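PDB 6VH9: esterase family protein from Staphylococcus aureus, which is a fluorophosphonate-binding serine hydrolase that cleaves carboxylic esters and probably hydrolyses S-formylglutathione to formate and glutathione. Local coordinates for residues K198-C203 and K246-W251; T22-E27 and R65-H70; P13-H18 and Y89-Y94. All blocks are in the same frame, centred on the assembly; numbering follows the deposited sequence. Where two conformers were deposited one is given.

Contact 1 of 3, residues K198-C203 and K246-W251; sequences KLLIMC and KRAITW
L200 and W251 both turn CG away from the backbone N, with chi1 at 171° and 174°, and the leucine branch and the indole thereby overlap along their lengths, pointing opposite ways. L200 CB lands almost centrally over one face of the W251 six-membered ring, 3.5 Å from the centroid and only 5° off the normal, a clear CH-pi contact. From there the leucine runs on across the indole, with its CD2 methyl 3.7 Å from W251 CD2. At the far rim K198 O lies in the ring plane, 3.7 Å from W251 CH2, so the strand backbone meets an edge while a side chain meets the face. Further along the strand, M202 SD lies 4.2 Å from A248 CB in the conformer described here; M202 and R247 each have two conformers, so the methionine's contacts with both residues are tentative. The axes of the two short segments are nearly antiparallel, 10.4 Å apart at their closest, and no hydrogen bond joins them. Helix 238-253 thus packs on the central sheet of an alpha/beta-hydrolase fold: A248 and W251 also touch V144 of strand 142-146, the indole receives a cation-pi contact from K142, and strand 198-204 lies between strands 142-146 and 228-232.

Contact 2 of 3, residues T22-E27 and R65-H70; sequences TVILPE and RYANEH
I24 lays its CG2 methyl against helix 63-69, where it meets A67 CB at 4.1 Å. The same methyl also approaches N68 OD1, at 3.8 Å, so a single branch of the isoleucine spans two consecutive helix residues. It does so because CG2 stands anti to the backbone N while CG1 is turned beside that N (chi1 -68°). Two residues on, P26 supplies the second apolar surface. Its CG meets N68 OD1 at 3.7 Å and A67 O at 4.0 Å, both at van der Waals range. The backbones are nearest at this end, where the P26 and N68 CA atoms are 5.2 Å apart. The axes of the two short segments are inclined by 34°, and no hydrogen bond crosses between them.

The topology is that of an alpha/beta-hydrolase: strand 17-26 runs antiparallel to its neighbour 72-76, and helix 63-69 lies on the connection from strand 42-47 to 72-76, two adjacent parallel strands. V74 belongs to this arrangement directly, since both I24 and A67 touch it.

The CA–CB bond of N68 does not point at the strand, yet its amide end comes nearer, with OD1 resting against I24 and P26. The other amide atom, ND2, is weakly hydrogen-bonded to E64 OE2, one turn back, which may bias the rotation of the amide. A67 O, beside the proline ring, accepts a backbone hydrogen bond from H70 N at 3.0 Å. Subunit interfaces lie close by: N68 also packs on Y60 of the second subunit, and R65 NE is hydrogen-bonded to the carbonyl oxygen of that same Y60, while L25 packs on I107 of the third subunit.

Contact 3 of 3, residues P13-H18 and Y89-Y94; sequences PTIGMH and YGHSYY
M17 and H91 meet beside a G1 beta bulge, in which G16 and M17 both face S12 where strands 3-12 and 17-26 join; the positive phi of G16 (66°) suits glycine there. This is the tight part of the contact. The methionine chain is extended beyond CG and carries its CE methyl over one face of the H91 imidazole, 3.6 Å from the centroid and 20° off the normal, a CH-pi contact. I15 approaches the same ring differently, its carbonyl O lying near the ring plane at the edge, while its CD1 reaches Y93 CE1 at 4.0 Å. The histidine is held from beyond the chain as well, by a hydrogen bond between NE2 and D80 OD2 of the fourth subunit.

The looser side is that of T14 and S92, both partly exposed. Here T14 CG2 meets S92 O at 3.7 Å and S92 CB at 4.1 Å, and the hydroxyls look to other partners: T14 OG1 to E99 OE2, S92 OG to D162 OD1 of the fourth subunit. Back on the tight side, M17 CE also stands 3.3 Å from Y93 OH, an oxygen that is weakly hydrogen-bonded to Q19 NE2.

In the fold
All three contacts reach one alpha/beta-hydrolase sheet, but at different places. Contacts 1 and 2 are neighbours, their centres about 17 Å apart, and they touch where T250 and I249 meet H70 and where K246 and I249 meet Y66. Contacts 2 and 3 both draw on strand 17-26, yet their centres lie about 28 Å apart. Contact 1 is partly buried, with exposed residues at its margins and an aromatic face at its heart. All four touching residues of contact 2 are buried, and aliphatic carbons there meet one another and amide oxygens. Contact 3, its centre about 18 Å from the chain's, the farthest of the three, mixes histidine, methionine and hydroxyls; the fourth subunit supplies partners for H91 and S92, whereas no other chain touches contact 1.

Contact 1 of 3, residues K198-C203 and K246-W251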
loop_
_atom_site.group_PDB
_atom_site.type_symbol
_atom_site.label_atom_id
_atom_site.label_comp_id
_atom_site.label_asym_id
_atom_site.label_seq_id
_atom_site.Cartn_x
_atom_site.Cartn_y
_atom_site.Cartn_z
ATOM N N LYS A 198 14.716 -25.732 -17.575
ATOM C CA LYS A 198 14.033 -25.725 -18.860
ATOM C C LYS A 198 13.770 -24.282 -19.254
ATOM O O LYS A 198 13.329 -23.468 -18.436
ATOM C CB LYS A 198 12.666 -26.443 -18.847
ATOM C CG LYS A 198 12.571 -27.946 -18.998
ATOM C CD LYS A 198 11.417 -28.500 -18.159
ATOM C CE LYS A 198 10.162 -28.699 -19.030
ATOM N NZ LYS A 198 9.491 -30.014 -18.832
ATOM N N LEU A 199 14.018 -23.975 -20.517
ATOM C CA LEU A 199 13.994 -22.605 -21.001
ATOM C C LEU A 199 12.803 -22.439 -21.930
ATOM O O LEU A 199 12.639 -23.216 -22.875
ATOM C CB LEU A 199 15.288 -22.240 -21.741
ATOM C CG LEU A 199 16.594 -22.309 -20.943
ATOM C CD1 LEU A 199 17.825 -22.107 -21.859
ATOM C CD2 LEU A 199 16.581 -21.304 -19.809
ATOM N N LEU A 200 11.968 -21.443 -21.645
ATOM C CA LEU A 200 10.952 -20.969 -22.578
ATOM C C LEU A 200 11.304 -19.513 -22.847
ATOM O O LEU A 200 11.197 -18.672 -21.952
ATOM C CB LEU A 200 9.533 -21.107 -22.004
ATOM C CG LEU A 200 8.443 -20.430 -22.843
ATOM C CD1 LEU A 200 8.267 -21.138 -24.178
ATOM C CD2 LEU A 200 7.099 -20.343 -22.105
ATOM N N ILE A 201 11.724 -19.210 -24.071
ATOM C CA ILE A 201 12.166 -17.872 -24.446
ATOM C C ILE A 201 11.119 -17.312 -25.391
ATOM O O ILE A 201 10.765 -17.962 -26.379
ATOM C CB ILE A 201 13.552 -17.904 -25.119
ATOM C CG1 ILE A 201 14.616 -18.447 -24.159
ATOM C CG2 ILE A 201 13.933 -16.521 -25.646
ATOM C CD1 ILE A 201 15.951 -18.806 -24.866
ATOM N N MET A 202 10.596 -16.128 -25.062
ATOM C CA MET A 202 9.529 -15.493 -25.823
ATOM C C MET A 202 9.945 -14.085 -26.214
ATOM O O MET A 202 10.601 -13.385 -25.437
ATOM C CB MET A 202 8.212 -15.436 -25.017
ATOM C CG MET A 202 7.916 -16.677 -24.184
ATOM S SD MET A 202 6.327 -16.580 -23.320
ATOM C CE MET A 202 5.160 -16.553 -24.686
ATOM N N CYS A 203 9.544 -13.660 -27.409
ATOM C CA CYS A 203 9.829 -12.295 -27.824
ATOM C C CYS A 203 8.891 -11.911 -28.956
ATOM O O CYS A 203 8.596 -12.736 -29.821
ATOM C CB CYS A 203 11.287 -12.145 -28.283
ATOM S SG CYS A 203 11.766 -10.428 -28.594
ATOM N N LYS A 246 1.005 -14.584 -19.330
ATOM C CA LYS A 246 -0.149 -15.496 -19.179
ATOM C C LYS A 246 0.207 -16.858 -19.777
ATOM O O LYS A 246 0.004 -17.851 -19.121
ATOM C CB LYS A 246 -1.374 -14.922 -19.881
ATOM C CG LYS A 246 -2.585 -15.827 -19.857
ATOM C CD LYS A 246 -3.726 -15.221 -20.590
ATOM C CE LYS A 246 -5.045 -15.859 -20.232
ATOM N NZ LYS A 246 -6.141 -15.205 -20.970
ATOM N N ARG A 247 0.760 -16.868 -20.993
ATOM C CA ARG A 247 1.154 -18.136 -21.670
ATOM C C ARG A 247 2.310 -18.805 -20.923
ATOM O O ARG A 247 2.143 -19.950 -20.556
ATOM C CB ARG A 247 1.547 -17.904 -23.133
ATOM C CG ARG A 247 0.423 -17.412 -24.030
ATOM C CD ARG A 247 0.765 -17.310 -25.512
ATOM N NE ARG A 247 1.907 -16.489 -25.901
ATOM C CZ ARG A 247 1.854 -15.211 -26.242
ATOM N NH1 ARG A 247 0.702 -14.569 -26.251
ATOM N NH2 ARG A 247 2.956 -14.579 -26.590
ATOM N N ALA A 248 3.195 -18.002 -20.345
ATOM C CA ALA A 248 4.323 -18.564 -19.609
ATOM C C ALA A 248 3.870 -19.262 -18.330
ATOM O O ALA A 248 4.404 -20.321 -17.973
ATOM C CB ALA A 248 5.338 -17.468 -19.290
ATOM N N ILE A 249 2.899 -18.679 -17.616
ATOM C CA ILE A 249 2.450 -19.265 -16.354
ATOM C C ILE A 249 1.796 -20.620 -16.602
ATOM O O ILE A 249 2.025 -21.580 -15.858
ATOM C CB ILE A 249 1.498 -18.300 -15.618
ATOM C CG1 ILE A 249 2.283 -17.154 -14.976
ATOM C CG2 ILE A 249 0.654 -19.043 -14.573
ATOM C CD1 ILE A 249 1.388 -16.025 -14.424
ATOM N N THR A 250 0.991 -20.728 -17.663
ATOM C CA THR A 250 0.390 -22.015 -17.990
ATOM C C THR A 250 1.458 -23.051 -18.296
ATOM O O THR A 250 1.369 -24.200 -17.845
ATOM C CB THR A 250 -0.556 -21.875 -19.178
ATOM O OG1 THR A 250 -1.578 -20.927 -18.858
ATOM C CG2 THR A 250 -1.191 -23.222 -19.508
ATOM N N TRP A 251 2.496 -22.645 -19.028
ATOM C CA TRP A 251 3.579 -23.558 -19.369
ATOM C C TRP A 251 4.330 -24.017 -18.122
ATOM O O TRP A 251 4.630 -25.206 -17.975
ATOM C CB TRP A 251 4.522 -22.874 -20.364
ATOM C CG TRP A 251 5.770 -23.640 -20.705
ATOM C CD1 TRP A 251 5.900 -24.609 -21.649
ATOM C CD2 TRP A 251 7.057 -23.488 -20.105
ATOM N NE1 TRP A 251 7.193 -25.075 -21.677
ATOM C CE2 TRP A 251 7.924 -24.402 -20.737
ATOM C CE3 TRP A 251 7.563 -22.665 -19.096
ATOM C CZ2 TRP A 251 9.272 -24.518 -20.389
ATOM C CZ3 TRP A 251 8.899 -22.781 -18.751
ATOM C CH2 TRP A 251 9.742 -23.696 -19.400
#

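Contact 2 of 3, residues T22-E27 and R65-H70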
loop_
_atom_site.group_PDB
_atom_site.type_symbol
_atom_site.label_atom_id
_atom_site.label_comp_id
_atom_site.label_asym_id
_atom_site.label_seq_id
_atom_site.Cartn_x
_atom_site.Cartn_y
_atom_site.Cartn_z
ATOM N N THR A 22 6.584 -7.191 -3.624
ATOM C CA THR A 22 5.177 -7.603 -3.687
ATOM C C THR A 22 5.071 -9.103 -3.912
ATOM O O THR A 22 5.935 -9.719 -4.559
ATOM C CB THR A 22 4.401 -6.857 -4.783
ATOM O OG1 THR A 22 4.957 -7.169 -6.055
ATOM C CG2 THR A 22 4.464 -5.343 -4.564
ATOM N N VAL A 23 4.008 -9.690 -3.349
ATOM C CA VAL A 23 3.802 -11.135 -3.377
ATOM C C VAL A 23 2.345 -11.428 -3.708
ATOM O O VAL A 23 1.432 -10.821 -3.133
ATOM C CB VAL A 23 4.191 -11.797 -2.038
ATOM C CG1 VAL A 23 3.771 -13.279 -2.014
ATOM C CG2 VAL A 23 5.713 -11.684 -1.811
ATOM N N ILE A 24 2.126 -12.339 -4.652
ATOM C CA ILE A 24 0.809 -12.929 -4.883
ATOM C C ILE A 24 0.812 -14.301 -4.225
ATOM O O ILE A 24 1.669 -15.136 -4.535
ATOM C CB ILE A 24 0.483 -13.043 -6.380
ATOM C CG1 ILE A 24 0.303 -11.663 -7.008
ATOM C CG2 ILE A 24 -0.797 -13.858 -6.581
ATOM C CD1 ILE A 24 0.411 -11.683 -8.542
ATOM N N LEU A 25 -0.140 -14.540 -3.318
ATOM C CA LEU A 25 -0.224 -15.791 -2.565
ATOM C C LEU A 25 -1.628 -16.352 -2.746
ATOM O O LEU A 25 -2.560 -15.970 -2.022
ATOM C CB LEU A 25 0.107 -15.566 -1.089
ATOM C CG LEU A 25 0.395 -16.813 -0.257
ATOM C CD1 LEU A 25 1.782 -17.385 -0.612
ATOM C CD2 LEU A 25 0.327 -16.481 1.232
ATOM N N PRO A 26 -1.824 -17.243 -3.722
ATOM C CA PRO A 26 -3.158 -17.806 -3.947
ATOM C C PRO A 26 -3.647 -18.535 -2.705
ATOM O O PRO A 26 -2.861 -19.033 -1.896
ATOM C CB PRO A 26 -2.938 -18.774 -5.117
ATOM C CG PRO A 26 -1.749 -18.224 -5.828
ATOM C CD PRO A 26 -0.862 -17.690 -4.745
ATOM N N GLU A 27 -4.955 -18.575 -2.545
ATOM C CA GLU A 27 -5.508 -19.183 -1.348
ATOM C C GLU A 27 -5.653 -20.694 -1.525
ATOM O O GLU A 27 -5.899 -21.200 -2.624
ATOM C CB GLU A 27 -6.853 -18.544 -0.991
ATOM C CG GLU A 27 -6.730 -17.097 -0.481
ATOM C CD GLU A 27 -8.090 -16.432 -0.282
ATOM O OE1 GLU A 27 -9.055 -17.155 0.017
ATOM O OE2 GLU A 27 -8.199 -15.202 -0.447
ATOM N N ARG A 65 -4.569 -12.483 -11.670
ATOM C CA ARG A 65 -5.641 -13.328 -12.188
ATOM C C ARG A 65 -5.085 -14.627 -12.758
ATOM O O ARG A 65 -5.617 -15.709 -12.490
ATOM C CB ARG A 65 -6.458 -12.581 -13.257
ATOM C CG ARG A 65 -7.615 -13.430 -13.792
ATOM C CD ARG A 65 -8.755 -12.611 -14.414
ATOM N NE ARG A 65 -8.303 -11.466 -15.193
ATOM C CZ ARG A 65 -8.041 -11.512 -16.496
ATOM N NH1 ARG A 65 -8.147 -12.653 -17.159
ATOM N NH2 ARG A 65 -7.674 -10.413 -17.141
ATOM N N TYR A 66 -4.005 -14.543 -13.538
ATOM C CA TYR A 66 -3.420 -15.754 -14.102
ATOM C C TYR A 66 -2.836 -16.644 -13.010
ATOM O O TYR A 66 -3.042 -17.863 -13.023
ATOM C CB TYR A 66 -2.333 -15.396 -15.121
ATOM C CG TYR A 66 -2.683 -14.285 -16.086
ATOM C CD1 TYR A 66 -3.970 -14.153 -16.597
ATOM C CD2 TYR A 66 -1.711 -13.370 -16.499
ATOM C CE1 TYR A 66 -4.286 -13.140 -17.484
ATOM C CE2 TYR A 66 -2.018 -12.355 -17.388
ATOM C CZ TYR A 66 -3.293 -12.244 -17.877
ATOM O OH TYR A 66 -3.606 -11.238 -18.760
ATOM N N ALA A 67 -2.105 -16.050 -12.059
ATOM C CA ALA A 67 -1.466 -16.837 -11.010
ATOM C C ALA A 67 -2.496 -17.546 -10.144
ATOM O O ALA A 67 -2.318 -18.719 -9.795
ATOM C CB ALA A 67 -0.571 -15.951 -10.141
ATOM N N ASN A 68 -3.580 -16.849 -9.792
ATOM C CA ASN A 68 -4.619 -17.455 -8.960
ATOM C C ASN A 68 -5.250 -18.644 -9.668
ATOM O O ASN A 68 -5.568 -19.654 -9.033
ATOM C CB ASN A 68 -5.694 -16.420 -8.602
ATOM C CG ASN A 68 -5.264 -15.471 -7.483
ATOM O OD1 ASN A 68 -4.175 -15.589 -6.925
ATOM N ND2 ASN A 68 -6.130 -14.519 -7.159
ATOM N N GLU A 69 -5.428 -18.539 -10.992
ATOM C CA GLU A 69 -5.993 -19.631 -11.780
ATOM C C GLU A 69 -5.151 -20.894 -11.692
ATOM O O GLU A 69 -5.680 -22.004 -11.825
ATOM C CB GLU A 69 -6.122 -19.210 -13.246
ATOM C CG GLU A 69 -7.285 -18.272 -13.549
ATOM C CD GLU A 69 -7.093 -17.504 -14.856
ATOM O OE1 GLU A 69 -6.196 -17.871 -15.644
ATOM O OE2 GLU A 69 -7.844 -16.537 -15.098
ATOM N N HIS A 70 -3.846 -20.753 -11.476
ATOM C CA HIS A 70 -2.939 -21.892 -11.486
ATOM C C HIS A 70 -2.281 -22.132 -10.136
ATOM O O HIS A 70 -1.285 -22.859 -10.073
ATOM C CB HIS A 70 -1.876 -21.714 -12.575
ATOM C CG HIS A 70 -2.454 -21.587 -13.948
ATOM N ND1 HIS A 70 -2.850 -22.679 -14.691
ATOM C CD2 HIS A 70 -2.737 -20.497 -14.699
ATOM C CE1 HIS A 70 -3.339 -22.268 -15.847
ATOM N NE2 HIS A 70 -3.285 -20.949 -15.876
#

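Contact 3 of 3, residues P13-H18 and Y89-Y94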
loop_
_atom_site.group_PDB
_atom_site.type_symbol
_atom_site.label_atom_id
_atom_site.label_comp_id
_atom_site.label_asym_id
_atom_site.label_seq_id
_atom_site.Cartn_x
_atom_site.Cartn_y
_atom_site.Cartn_z
ATOM N N PRO A 13 19.250 -6.890 4.926
ATOM C CA PRO A 13 20.668 -6.907 5.321
ATOM C C PRO A 13 21.620 -6.876 4.133
ATOM O O PRO A 13 22.738 -6.360 4.256
ATOM C CB PRO A 13 20.796 -8.201 6.145
ATOM C CG PRO A 13 19.576 -8.999 5.862
ATOM C CD PRO A 13 18.500 -8.059 5.417
ATOM N N THR A 14 21.200 -7.394 2.975
ATOM C CA THR A 14 22.081 -7.447 1.810
ATOM C C THR A 14 22.273 -6.068 1.177
ATOM O O THR A 14 23.400 -5.683 0.821
ATOM C CB THR A 14 21.517 -8.434 0.787
ATOM O OG1 THR A 14 21.446 -9.741 1.376
ATOM C CG2 THR A 14 22.386 -8.480 -0.460
ATOM N N ILE A 15 21.191 -5.311 0.983
ATOM C CA ILE A 15 21.331 -4.016 0.313
ATOM C C ILE A 15 21.290 -2.837 1.285
ATOM O O ILE A 15 21.390 -1.677 0.853
ATOM C CB ILE A 15 20.305 -3.832 -0.829
ATOM C CG1 ILE A 15 18.853 -3.911 -0.353
ATOM C CG2 ILE A 15 20.566 -4.851 -1.958
ATOM C CD1 ILE A 15 17.834 -3.779 -1.511
ATOM N N GLY A 16 21.226 -3.094 2.588
ATOM C CA GLY A 16 21.396 -2.021 3.556
ATOM C C GLY A 16 20.311 -0.964 3.568
ATOM O O GLY A 16 20.602 0.207 3.856
ATOM N N MET A 17 19.058 -1.349 3.306
ATOM C CA MET A 17 17.983 -0.367 3.282
ATOM C C MET A 17 16.638 -1.079 3.298
ATOM O O MET A 17 16.522 -2.253 2.932
ATOM C CB MET A 17 18.091 0.560 2.060
ATOM C CG MET A 17 17.971 -0.162 0.752
ATOM S SD MET A 17 18.035 1.002 -0.625
ATOM C CE MET A 17 18.205 -0.156 -1.973
ATOM N N HIS A 18 15.636 -0.348 3.754
ATOM C CA HIS A 18 14.257 -0.736 3.509
ATOM C C HIS A 18 13.999 -0.780 2.009
ATOM O O HIS A 18 14.515 0.045 1.244
ATOM C CB HIS A 18 13.323 0.259 4.175
ATOM C CG HIS A 18 13.246 0.084 5.652
ATOM N ND1 HIS A 18 14.234 0.536 6.505
ATOM C CD2 HIS A 18 12.319 -0.523 6.429
ATOM C CE1 HIS A 18 13.902 0.237 7.749
ATOM N NE2 HIS A 18 12.749 -0.409 7.728
ATOM N N TYR A 89 29.429 0.330 -8.485
ATOM C CA TYR A 89 29.138 1.476 -7.616
ATOM C C TYR A 89 27.631 1.491 -7.352
ATOM O O TYR A 89 26.863 2.102 -8.097
ATOM C CB TYR A 89 29.597 2.784 -8.240
ATOM C CG TYR A 89 31.013 2.734 -8.741
ATOM C CD1 TYR A 89 31.294 2.848 -10.090
ATOM C CD2 TYR A 89 32.066 2.549 -7.856
ATOM C CE1 TYR A 89 32.614 2.797 -10.553
ATOM C CE2 TYR A 89 33.382 2.493 -8.307
ATOM C CZ TYR A 89 33.645 2.616 -9.652
ATOM O OH TYR A 89 34.951 2.564 -10.088
ATOM N N GLY A 90 27.202 0.809 -6.299
ATOM C CA GLY A 90 25.786 0.730 -6.008
ATOM C C GLY A 90 25.496 -0.380 -5.026
ATOM O O GLY A 90 26.275 -0.609 -4.096
ATOM N N HIS A 91 24.400 -1.090 -5.238
ATOM C CA HIS A 91 23.952 -2.119 -4.313
ATOM C C HIS A 91 24.244 -3.513 -4.839
ATOM O O HIS A 91 24.434 -3.734 -6.038
ATOM C CB HIS A 91 22.447 -2.014 -4.055
ATOM C CG HIS A 91 22.037 -0.787 -3.307
ATOM N ND1 HIS A 91 22.125 -0.685 -1.933
ATOM C CD2 HIS A 91 21.495 0.378 -3.740
ATOM C CE1 HIS A 91 21.655 0.493 -1.552
ATOM N NE2 HIS A 91 21.264 1.155 -2.628
ATOM N N SER A 92 24.220 -4.470 -3.910
ATOM C CA SER A 92 24.456 -5.880 -4.216
ATOM C C SER A 92 23.149 -6.536 -4.656
ATOM O O SER A 92 22.595 -7.391 -3.975
ATOM C CB SER A 92 25.021 -6.590 -2.991
ATOM O OG SER A 92 26.185 -5.907 -2.532
ATOM N N TYR A 93 22.699 -6.180 -5.854
ATOM C CA TYR A 93 21.362 -6.594 -6.253
ATOM C C TYR A 93 21.305 -8.026 -6.780
ATOM O O TYR A 93 20.234 -8.634 -6.730
ATOM C CB TYR A 93 20.799 -5.620 -7.286
ATOM C CG TYR A 93 20.052 -4.441 -6.689
ATOM C CD1 TYR A 93 18.869 -4.641 -5.980
ATOM C CD2 TYR A 93 20.503 -3.133 -6.859
ATOM C CE1 TYR A 93 18.162 -3.579 -5.445
ATOM C CE2 TYR A 93 19.793 -2.053 -6.346
ATOM C CZ TYR A 93 18.608 -2.295 -5.640
ATOM O OH TYR A 93 17.880 -1.248 -5.113
ATOM N N TYR A 94 22.418 -8.593 -7.256
ATOM C CA TYR A 94 22.421 -10.027 -7.530
ATOM C C TYR A 94 22.180 -10.807 -6.243
ATOM O O TYR A 94 21.294 -11.673 -6.172
ATOM C CB TYR A 94 23.757 -10.434 -8.175
ATOM C CG TYR A 94 23.867 -11.916 -8.480
ATOM C CD1 TYR A 94 24.286 -12.818 -7.505
ATOM C CD2 TYR A 94 23.533 -12.415 -9.735
ATOM C CE1 TYR A 94 24.377 -14.180 -7.775
ATOM C CE2 TYR A 94 23.629 -13.779 -10.018
ATOM C CZ TYR A 94 24.051 -14.649 -9.032
ATOM O OH TYR A 94 24.167 -15.997 -9.299
#